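Local coordinates for protein peroxisomal acyl-CoA oxidase 1A (Solanum lycopersicum, PDB 2FON) that probably oxidises fatty acyl-CoA in peroxisomal beta-oxidation as an FAD-dependent acyl-CoA oxidase, at residues 192-204 with 253-265. Numbering follows the deposited sequence.
Sequences KWWPGGLGKVSTH and YNSMDNGVLSFDH. With FAD (flavin-adenine dinucleotide), chain E.
Lys192 and Leu261 form an antiparallel hydrogen-bonded pair where strands 192-196 and 258-263 of the acyl-CoA dehydrogenase middle domain run together beneath the flavin. Lys192 N reaches Leu261 O in the carbonyl plane, and Leu261 N returns to Lys192 O. Farther along, Gly259 N binds Pro195 O.

Apolar contacts flank this backbone pairing. Gly259 lacks a side chain that would collide with Leu198, whose CD2 lies 3.7 Å from Gly259 CA; the Leu198 and Leu261 side chains cross at about a right angle, CD1 of the first 3.7 Å from CD2 of the second.

The flavin rests on the same strands. One face of the Trp194 ring lies against FAD C9, 3.5 Å above its plane, and Gly196 N donates to FAD O4. The Asn258 amide suits the spot beside the ring edge, its ND2 giving a nearly straight bond (172°) to Trp194 O.

Asp257 grips the 197-201 loop. Carboxylate OD2 accepts Lys200 N (2.8 Å) on its anti lone pair and Val201 N (2.9 Å) on the syn side, 34° out of the carboxylate plane. An alanine here would probably leave Lys200 N and Val201 N without their acceptor. The backbone O of Asp257 takes Gly197 N and Gly199 N from opposite faces of the carbonyl plane.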
ATOM      1  N   LYS B 192     -26.914 -10.039  -2.377  1.00 66.58           N
ATOM      2  CA  LYS B 192     -25.805 -10.089  -1.365  1.00 67.25           C
ATOM      3  C   LYS B 192     -24.451 -10.309  -2.057  1.00 67.21           C
ATOM      4  O   LYS B 192     -24.397 -11.010  -3.077  1.00 68.84           O
ATOM      5  CB  LYS B 192     -26.023 -11.200  -0.337  1.00 66.50           C
ATOM      6  CG  LYS B 192     -27.252 -11.050   0.489  1.00 67.83           C
ATOM      7  CD  LYS B 192     -27.300  -9.736   1.236  1.00 67.37           C
ATOM      8  CE  LYS B 192     -28.605  -9.621   1.986  1.00 66.73           C
ATOM      9  NZ  LYS B 192     -28.670  -8.380   2.799  1.00 67.28           N
ATOM     10  N   TRP B 193     -23.375  -9.738  -1.531  1.00 66.21           N
ATOM     11  CA  TRP B 193     -22.104  -9.730  -2.221  1.00 67.11           C
ATOM     12  C   TRP B 193     -21.078  -9.538  -1.158  1.00 68.75           C
ATOM     13  O   TRP B 193     -21.221  -8.605  -0.387  1.00 69.75           O
ATOM     14  CB  TRP B 193     -22.060  -8.475  -3.098  1.00 67.72           C
ATOM     15  CG  TRP B 193     -20.956  -8.412  -4.073  1.00 68.02           C
ATOM     16  CD1 TRP B 193     -19.722  -7.896  -3.861  1.00 68.92           C
ATOM     17  CD2 TRP B 193     -20.975  -8.878  -5.432  1.00 69.66           C
ATOM     18  NE1 TRP B 193     -18.962  -8.031  -4.990  1.00 69.98           N
ATOM     19  CE2 TRP B 193     -19.709  -8.622  -5.972  1.00 67.88           C
ATOM     20  CE3 TRP B 193     -21.943  -9.516  -6.238  1.00 71.29           C
ATOM     21  CZ2 TRP B 193     -19.372  -8.957  -7.277  1.00 66.61           C
ATOM     22  CZ3 TRP B 193     -21.607  -9.852  -7.550  1.00 68.52           C
ATOM     23  CH2 TRP B 193     -20.330  -9.577  -8.054  1.00 67.30           C
ATOM     24  N   TRP B 194     -20.047 -10.386  -1.100  1.00 69.81           N
ATOM     25  CA  TRP B 194     -18.930 -10.321  -0.088  1.00 70.96           C
ATOM     26  C   TRP B 194     -18.909 -11.347   1.030  1.00 71.54           C
ATOM     27  O   TRP B 194     -17.807 -11.703   1.448  1.00 72.49           O
ATOM     28  CB  TRP B 194     -18.670  -8.931   0.594  1.00 70.08           C
ATOM     29  CG  TRP B 194     -17.932  -8.021  -0.313  1.00 69.78           C
ATOM     30  CD1 TRP B 194     -18.380  -6.870  -0.842  1.00 66.11           C
ATOM     31  CD2 TRP B 194     -16.631  -8.264  -0.894  1.00 68.72           C
ATOM     32  NE1 TRP B 194     -17.433  -6.351  -1.711  1.00 65.81           N
ATOM     33  CE2 TRP B 194     -16.356  -7.192  -1.761  1.00 65.86           C
ATOM     34  CE3 TRP B 194     -15.683  -9.269  -0.750  1.00 66.28           C
ATOM     35  CZ2 TRP B 194     -15.178  -7.110  -2.499  1.00 67.37           C
ATOM     36  CZ3 TRP B 194     -14.510  -9.192  -1.482  1.00 66.74           C
ATOM     37  CH2 TRP B 194     -14.264  -8.127  -2.351  1.00 66.48           C
ATOM     38  N   PRO B 195     -20.081 -11.805   1.518  1.00 71.23           N
ATOM     39  CA  PRO B 195     -20.113 -12.576   2.754  1.00 71.94           C
ATOM     40  C   PRO B 195     -19.287 -13.853   2.631  1.00 73.30           C
ATOM     41  O   PRO B 195     -19.550 -14.715   1.742  1.00 74.31           O
ATOM     42  CB  PRO B 195     -21.609 -12.905   2.926  1.00 72.19           C
ATOM     43  CG  PRO B 195     -22.323 -11.876   2.098  1.00 71.44           C
ATOM     44  CD  PRO B 195     -21.422 -11.645   0.947  1.00 71.11           C
ATOM     45  N   GLY B 196     -18.292 -14.001   3.488  1.00 73.16           N
ATOM     46  CA  GLY B 196     -17.411 -15.135   3.293  1.00 75.07           C
ATOM     47  C   GLY B 196     -18.067 -16.455   3.686  1.00 75.86           C
ATOM     48  O   GLY B 196     -18.777 -16.499   4.683  1.00 76.90           O
ATOM     49  N   GLY B 197     -17.823 -17.521   2.916  1.00 75.79           N
ATOM     50  CA  GLY B 197     -18.262 -18.845   3.269  1.00 75.27           C
ATOM     51  C   GLY B 197     -19.533 -19.140   2.542  1.00 76.32           C
ATOM     52  O   GLY B 197     -20.085 -20.252   2.603  1.00 77.78           O
ATOM     53  N   LEU B 198     -20.003 -18.154   1.801  1.00 76.18           N
ATOM     54  CA  LEU B 198     -21.319 -18.243   1.194  1.00 74.87           C
ATOM     55  C   LEU B 198     -21.204 -18.746  -0.212  1.00 73.86           C
ATOM     56  O   LEU B 198     -22.055 -19.450  -0.680  1.00 74.73           O
ATOM     57  CB  LEU B 198     -21.922 -16.857   1.226  1.00 74.94           C
ATOM     58  CG  LEU B 198     -23.116 -16.557   0.362  1.00 75.93           C
ATOM     59  CD1 LEU B 198     -24.307 -17.209   0.928  1.00 74.44           C
ATOM     60  CD2 LEU B 198     -23.248 -15.002   0.309  1.00 78.56           C
ATOM     61  N   GLY B 199     -20.149 -18.346  -0.901  1.00 73.25           N
ATOM     62  CA  GLY B 199     -19.903 -18.759  -2.264  1.00 71.58           C
ATOM     63  C   GLY B 199     -20.283 -20.193  -2.528  1.00 70.74           C
ATOM     64  O   GLY B 199     -21.154 -20.435  -3.335  1.00 71.04           O
ATOM     65  N   LYS B 200     -19.661 -21.128  -1.804  1.00 69.76           N
ATOM     66  CA  LYS B 200     -19.689 -22.575  -2.110  1.00 68.25           C
ATOM     67  C   LYS B 200     -19.942 -23.455  -0.892  1.00 67.20           C
ATOM     68  O   LYS B 200     -20.641 -24.454  -0.978  1.00 67.34           O
ATOM     69  CB  LYS B 200     -18.344 -23.004  -2.727  1.00 68.45           C
ATOM     70  CG  LYS B 200     -17.993 -22.345  -4.068  1.00 67.53           C
ATOM     71  CD  LYS B 200     -18.821 -22.910  -5.198  1.00 67.82           C
ATOM     72  CE  LYS B 200     -19.469 -21.779  -5.978  1.00 71.28           C
ATOM     73  NZ  LYS B 200     -20.421 -22.237  -7.062  1.00 72.04           N
ATOM     74  N   VAL B 201     -19.370 -23.085   0.244  1.00 66.56           N
ATOM     75  CA  VAL B 201     -19.415 -23.937   1.417  1.00 65.35           C
ATOM     76  C   VAL B 201     -20.696 -23.879   2.236  1.00 64.95           C
ATOM     77  O   VAL B 201     -21.265 -24.891   2.499  1.00 65.13           O
ATOM     78  CB  VAL B 201     -18.278 -23.663   2.348  1.00 65.40           C
ATOM     79  CG1 VAL B 201     -18.198 -24.841   3.394  1.00 66.44           C
ATOM     80  CG2 VAL B 201     -16.993 -23.531   1.583  1.00 63.09           C
ATOM     81  N   SER B 202     -21.138 -22.711   2.652  1.00 64.29           N
ATOM     82  CA  SER B 202     -22.262 -22.600   3.542  1.00 64.33           C
ATOM     83  C   SER B 202     -23.567 -23.308   3.166  1.00 64.90           C
ATOM     84  O   SER B 202     -24.080 -23.149   2.028  1.00 65.03           O
ATOM     85  CB  SER B 202     -22.615 -21.130   3.679  1.00 65.13           C
ATOM     86  OG  SER B 202     -22.032 -20.601   4.829  1.00 65.81           O
ATOM     87  N   THR B 203     -24.162 -23.978   4.169  1.00 64.50           N
ATOM     88  CA  THR B 203     -25.544 -24.472   4.090  1.00 63.87           C
ATOM     89  C   THR B 203     -26.592 -23.464   4.556  1.00 63.82           C
ATOM     90  O   THR B 203     -27.744 -23.519   4.134  1.00 63.84           O
ATOM     91  CB  THR B 203     -25.756 -25.778   4.873  1.00 64.14           C
ATOM     92  OG1 THR B 203     -25.631 -25.537   6.291  1.00 65.46           O
ATOM     93  CG2 THR B 203     -24.772 -26.877   4.413  1.00 62.60           C
ATOM     94  N   HIS B 204     -26.228 -22.540   5.430  1.00 64.43           N
ATOM     95  CA  HIS B 204     -27.231 -21.567   5.903  1.00 64.80           C
ATOM     96  C   HIS B 204     -26.574 -20.219   6.028  1.00 66.13           C
ATOM     97  O   HIS B 204     -25.319 -20.101   6.082  1.00 65.71           O
ATOM     98  CB  HIS B 204     -27.757 -21.911   7.314  1.00 64.87           C
ATOM     99  CG  HIS B 204     -28.453 -23.223   7.409  1.00 62.14           C
ATOM    100  ND1 HIS B 204     -27.814 -24.420   7.173  1.00 60.51           N
ATOM    101  CD2 HIS B 204     -29.736 -23.526   7.705  1.00 61.79           C
ATOM    102  CE1 HIS B 204     -28.683 -25.405   7.300  1.00 64.09           C
ATOM    103  NE2 HIS B 204     -29.858 -24.890   7.620  1.00 64.10           N
ATOM    104  N   TYR B 253      -7.034 -14.019   0.185  1.00 67.29           N
ATOM    105  CA  TYR B 253      -8.456 -14.323   0.466  1.00 66.74           C
ATOM    106  C   TYR B 253      -9.053 -15.202  -0.600  1.00 66.13           C
ATOM    107  O   TYR B 253     -10.190 -15.591  -0.505  1.00 66.87           O
ATOM    108  CB  TYR B 253      -9.287 -13.065   0.594  1.00 68.00           C
ATOM    109  CG  TYR B 253      -9.667 -12.726   1.966  1.00 69.07           C
ATOM    110  CD1 TYR B 253      -8.801 -12.026   2.788  1.00 72.89           C
ATOM    111  CD2 TYR B 253     -10.920 -13.067   2.454  1.00 71.15           C
ATOM    112  CE1 TYR B 253      -9.146 -11.700   4.099  1.00 72.94           C
ATOM    113  CE2 TYR B 253     -11.306 -12.751   3.740  1.00 71.28           C
ATOM    114  CZ  TYR B 253     -10.410 -12.069   4.564  1.00 75.43           C
ATOM    115  OH  TYR B 253     -10.777 -11.758   5.874  1.00 78.53           O
ATOM    116  N   ASN B 254      -8.284 -15.524  -1.622  1.00 65.19           N
ATOM    117  CA  ASN B 254      -8.758 -16.390  -2.704  1.00 64.34           C
ATOM    118  C   ASN B 254      -9.119 -17.791  -2.266  1.00 63.69           C
ATOM    119  O   ASN B 254      -9.776 -18.507  -2.962  1.00 63.48           O
ATOM    120  CB  ASN B 254      -7.779 -16.328  -3.904  1.00 63.44           C
ATOM    121  CG  ASN B 254      -7.759 -14.938  -4.498  1.00 62.36           C
ATOM    122  OD1 ASN B 254      -8.792 -14.464  -4.991  1.00 60.96           O
ATOM    123  ND2 ASN B 254      -6.639 -14.232  -4.354  1.00 59.01           N
ATOM    124  N   SER B 255      -8.694 -18.156  -1.080  1.00 64.63           N
ATOM    125  CA  SER B 255      -9.087 -19.403  -0.481  1.00 64.93           C
ATOM    126  C   SER B 255     -10.395 -19.227   0.234  1.00 64.88           C
ATOM    127  O   SER B 255     -10.941 -20.177   0.738  1.00 66.45           O
ATOM    128  CB  SER B 255      -8.037 -19.815   0.536  1.00 65.30           C
ATOM    129  OG  SER B 255      -7.953 -18.855   1.561  1.00 66.54           O
ATOM    130  N   MET B 256     -10.900 -18.011   0.299  1.00 65.14           N
ATOM    131  CA  MET B 256     -12.199 -17.724   0.945  1.00 65.49           C
ATOM    132  C   MET B 256     -13.274 -17.609  -0.161  1.00 65.99           C
ATOM    133  O   MET B 256     -13.070 -16.905  -1.193  1.00 66.03           O
ATOM    134  CB  MET B 256     -12.105 -16.425   1.800  1.00 64.94           C
ATOM    135  CG  MET B 256     -13.388 -15.904   2.349  1.00 64.65           C
ATOM    136  SD  MET B 256     -13.899 -16.855   3.797  1.00 75.47           S
ATOM    137  CE  MET B 256     -12.926 -16.095   5.148  1.00 68.75           C
ATOM    138  N   ASP B 257     -14.384 -18.302   0.022  1.00 65.70           N
ATOM    139  CA  ASP B 257     -15.447 -18.237  -0.978  1.00 67.88           C
ATOM    140  C   ASP B 257     -16.460 -17.112  -0.724  1.00 67.30           C
ATOM    141  O   ASP B 257     -17.569 -17.397  -0.286  1.00 68.06           O
ATOM    142  CB  ASP B 257     -16.178 -19.598  -1.141  1.00 68.75           C
ATOM    143  CG  ASP B 257     -16.646 -20.220   0.207  1.00 71.16           C
ATOM    144  OD1 ASP B 257     -15.869 -20.275   1.220  1.00 73.86           O
ATOM    145  OD2 ASP B 257     -17.813 -20.676   0.238  1.00 73.24           O
ATOM    146  N   ASN B 258     -16.081 -15.864  -0.991  1.00 65.89           N
ATOM    147  CA  ASN B 258     -16.954 -14.733  -0.796  1.00 65.85           C
ATOM    148  C   ASN B 258     -18.110 -14.767  -1.826  1.00 66.54           C
ATOM    149  O   ASN B 258     -17.915 -14.938  -3.034  1.00 66.09           O
ATOM    150  CB  ASN B 258     -16.164 -13.433  -0.921  1.00 65.29           C
ATOM    151  CG  ASN B 258     -15.069 -13.300   0.133  1.00 67.40           C
ATOM    152  OD1 ASN B 258     -13.913 -13.736  -0.077  1.00 68.78           O
ATOM    153  ND2 ASN B 258     -15.422 -12.717   1.293  1.00 65.00           N
ATOM    154  N   GLY B 259     -19.324 -14.574  -1.351  1.00 67.25           N
ATOM    155  CA  GLY B 259     -20.465 -14.917  -2.175  1.00 69.04           C
ATOM    156  C   GLY B 259     -21.350 -13.804  -2.698  1.00 69.54           C
ATOM    157  O   GLY B 259     -21.405 -12.688  -2.142  1.00 70.26           O
ATOM    158  N   VAL B 260     -22.029 -14.128  -3.785  1.00 68.90           N
ATOM    159  CA  VAL B 260     -23.101 -13.328  -4.268  1.00 69.61           C
ATOM    160  C   VAL B 260     -24.284 -14.216  -4.020  1.00 70.10           C
ATOM    161  O   VAL B 260     -24.187 -15.421  -4.176  1.00 71.10           O
ATOM    162  CB  VAL B 260     -22.959 -13.055  -5.775  1.00 70.52           C
ATOM    163  CG1 VAL B 260     -22.662 -14.365  -6.552  1.00 71.09           C
ATOM    164  CG2 VAL B 260     -24.196 -12.408  -6.310  1.00 68.42           C
ATOM    165  N   LEU B 261     -25.385 -13.634  -3.580  1.00 70.49           N
ATOM    166  CA  LEU B 261     -26.602 -14.386  -3.277  1.00 70.64           C
ATOM    167  C   LEU B 261     -27.826 -13.515  -3.563  1.00 70.01           C
ATOM    168  O   LEU B 261     -27.901 -12.376  -3.125  1.00 71.20           O
ATOM    169  CB  LEU B 261     -26.575 -14.899  -1.810  1.00 70.36           C
ATOM    170  CG  LEU B 261     -27.884 -15.269  -1.095  1.00 70.64           C
ATOM    171  CD1 LEU B 261     -28.524 -16.535  -1.690  1.00 69.28           C
ATOM    172  CD2 LEU B 261     -27.591 -15.496   0.354  1.00 70.89           C
ATOM    173  N   SER B 262     -28.762 -14.076  -4.292  1.00 69.12           N
ATOM    174  CA  SER B 262     -29.986 -13.406  -4.698  1.00 69.40           C
ATOM    175  C   SER B 262     -31.081 -14.403  -4.406  1.00 69.65           C
ATOM    176  O   SER B 262     -30.880 -15.631  -4.549  1.00 69.56           O
ATOM    177  CB  SER B 262     -29.985 -13.106  -6.285  1.00 69.45           C
ATOM    178  N   PHE B 263     -32.253 -13.872  -4.078  1.00 69.23           N
ATOM    179  CA  PHE B 263     -33.403 -14.677  -3.712  1.00 68.91           C
ATOM    180  C   PHE B 263     -34.592 -14.340  -4.587  1.00 69.44           C
ATOM    181  O   PHE B 263     -34.856 -13.140  -4.836  1.00 69.50           O
ATOM    182  CB  PHE B 263     -33.870 -14.340  -2.292  1.00 68.43           C
ATOM    183  CG  PHE B 263     -32.937 -14.723  -1.221  1.00 66.60           C
ATOM    184  CD1 PHE B 263     -32.091 -13.795  -0.684  1.00 64.46           C
ATOM    185  CD2 PHE B 263     -32.962 -16.024  -0.688  1.00 68.74           C
ATOM    186  CE1 PHE B 263     -31.256 -14.150   0.343  1.00 65.50           C
ATOM    187  CE2 PHE B 263     -32.163 -16.398   0.351  1.00 63.42           C
ATOM    188  CZ  PHE B 263     -31.296 -15.472   0.863  1.00 68.00           C
ATOM    189  N   ASP B 264     -35.377 -15.378  -4.949  1.00 69.56           N
ATOM    190  CA  ASP B 264     -36.636 -15.209  -5.668  1.00 68.62           C
ATOM    191  C   ASP B 264     -37.768 -15.733  -4.799  1.00 68.50           C
ATOM    192  O   ASP B 264     -38.170 -16.898  -4.916  1.00 69.20           O
ATOM    193  CB  ASP B 264     -36.550 -15.957  -6.982  1.00 68.70           C
ATOM    194  CG  ASP B 264     -37.757 -15.754  -7.884  1.00 71.63           C
ATOM    195  OD1 ASP B 264     -38.680 -14.949  -7.573  1.00 75.03           O
ATOM    196  OD2 ASP B 264     -37.781 -16.426  -8.944  1.00 73.09           O
ATOM    197  N   HIS B 265     -38.308 -14.868  -3.942  1.00 67.58           N
ATOM    198  CA  HIS B 265     -39.419 -15.236  -3.058  1.00 66.80           C
ATOM    199  C   HIS B 265     -39.122 -16.519  -2.309  1.00 66.34           C
ATOM    200  O   HIS B 265     -39.793 -17.499  -2.429  1.00 67.14           O
ATOM    201  CB  HIS B 265     -40.748 -15.304  -3.831  1.00 66.66           C
ATOM    202  CG  HIS B 265     -41.082 -14.032  -4.551  1.00 67.97           C
ATOM    203  ND1 HIS B 265     -40.605 -13.742  -5.813  1.00 68.85           N
ATOM    204  CD2 HIS B 265     -41.816 -12.958  -4.174  1.00 66.96           C
ATOM    205  CE1 HIS B 265     -41.056 -12.560  -6.195  1.00 67.90           C
ATOM    206  NE2 HIS B 265     -41.781 -12.058  -5.212  1.00 68.00           N
TER
HETATM  207  PA  FAD E2000     -18.665   2.344   1.011  1.00 55.53           P
HETATM  208  O1A FAD E2000     -19.422   2.686   2.233  1.00 54.87           O
HETATM  209  O2A FAD E2000     -19.532   2.190  -0.209  1.00 53.94           O
HETATM  210  O5B FAD E2000     -17.542   3.432   0.862  1.00 52.85           O
HETATM  211  C5B FAD E2000     -17.109   3.781  -0.426  1.00 51.78           C
HETATM  212  C4B FAD E2000     -16.264   5.060  -0.295  1.00 50.27           C
HETATM  213  O4B FAD E2000     -17.121   6.110   0.056  1.00 49.64           O
HETATM  214  C3B FAD E2000     -15.255   4.956   0.846  1.00 49.52           C
HETATM  215  O3B FAD E2000     -14.195   5.744   0.463  1.00 47.57           O
HETATM  216  C2B FAD E2000     -15.956   5.555   2.028  1.00 49.26           C
HETATM  217  O2B FAD E2000     -15.141   6.202   2.946  1.00 48.35           O
HETATM  218  C1B FAD E2000     -16.766   6.619   1.315  1.00 52.64           C
HETATM  219  N9A FAD E2000     -17.968   6.918   2.062  1.00 52.87           N
HETATM  220  C8A FAD E2000     -19.052   6.116   2.233  1.00 52.88           C
HETATM  221  N7A FAD E2000     -19.908   6.761   3.037  1.00 52.61           N
HETATM  222  C5A FAD E2000     -19.384   7.961   3.361  1.00 55.54           C
HETATM  223  C6A FAD E2000     -19.858   9.041   4.109  1.00 55.08           C
HETATM  224  N6A FAD E2000     -21.066   8.986   4.706  1.00 54.94           N
HETATM  225  N1A FAD E2000     -19.066  10.161   4.232  1.00 53.12           N
HETATM  226  C2A FAD E2000     -17.827  10.207   3.659  1.00 52.83           C
HETATM  227  N3A FAD E2000     -17.380   9.147   2.903  1.00 54.75           N
HETATM  228  C4A FAD E2000     -18.147   8.055   2.757  1.00 54.03           C
HETATM  229  N1  FAD E2000     -19.960  -8.300   4.441  1.00 46.01           N
HETATM  230  C2  FAD E2000     -20.790  -9.207   5.084  1.00 46.29           C
HETATM  231  O2  FAD E2000     -21.948  -8.873   5.313  1.00 46.49           O
HETATM  232  N3  FAD E2000     -20.320 -10.460   5.479  1.00 45.14           N
HETATM  233  C4  FAD E2000     -19.006 -10.799   5.212  1.00 45.59           C
HETATM  234  O4  FAD E2000     -18.591 -11.906   5.523  1.00 46.31           O
HETATM  235  C4X FAD E2000     -18.155  -9.897   4.556  1.00 46.17           C
HETATM  236  N5  FAD E2000     -16.836 -10.228   4.246  1.00 46.26           N
HETATM  237  C5X FAD E2000     -16.047  -9.308   3.593  1.00 45.66           C
HETATM  238  C6  FAD E2000     -14.764  -9.661   3.278  1.00 45.11           C
HETATM  239  C7  FAD E2000     -13.991  -8.778   2.577  1.00 45.26           C
HETATM  240  C7M FAD E2000     -12.614  -9.262   2.309  1.00 45.72           C
HETATM  241  C8  FAD E2000     -14.479  -7.517   2.191  1.00 45.94           C
HETATM  242  C8M FAD E2000     -13.651  -6.489   1.457  1.00 45.61           C
HETATM  243  C9  FAD E2000     -15.767  -7.156   2.521  1.00 45.08           C
HETATM  244  C9A FAD E2000     -16.556  -8.063   3.221  1.00 45.76           C
HETATM  245  N10 FAD E2000     -17.868  -7.760   3.541  1.00 45.38           N
HETATM  246  C10 FAD E2000     -18.656  -8.657   4.176  1.00 45.51           C
HETATM  247  C1' FAD E2000     -18.492  -6.433   3.211  1.00 46.82           C
HETATM  248  C2' FAD E2000     -17.754  -5.499   4.180  1.00 49.04           C
HETATM  249  O2' FAD E2000     -18.014  -5.886   5.483  1.00 53.42           O
HETATM  250  C3' FAD E2000     -18.110  -4.025   4.175  1.00 50.62           C
HETATM  251  O3' FAD E2000     -19.413  -3.786   4.651  1.00 53.24           O
HETATM  252  C4' FAD E2000     -17.874  -3.356   2.856  1.00 50.06           C
HETATM  253  O4' FAD E2000     -16.477  -3.458   2.524  1.00 49.95           O
HETATM  254  C5' FAD E2000     -18.303  -1.941   3.107  1.00 50.46           C
HETATM  255  O5' FAD E2000     -17.612  -1.307   2.063  1.00 57.82           O
HETATM  256  P   FAD E2000     -18.326  -0.449   0.949  1.00 53.85           P
HETATM  257  O1P FAD E2000     -17.940  -0.967  -0.390  1.00 53.81           O
HETATM  258  O2P FAD E2000     -19.807  -0.260   1.176  1.00 56.30           O
HETATM  259  O3P FAD E2000     -17.761   1.021   1.290  1.00 57.72           O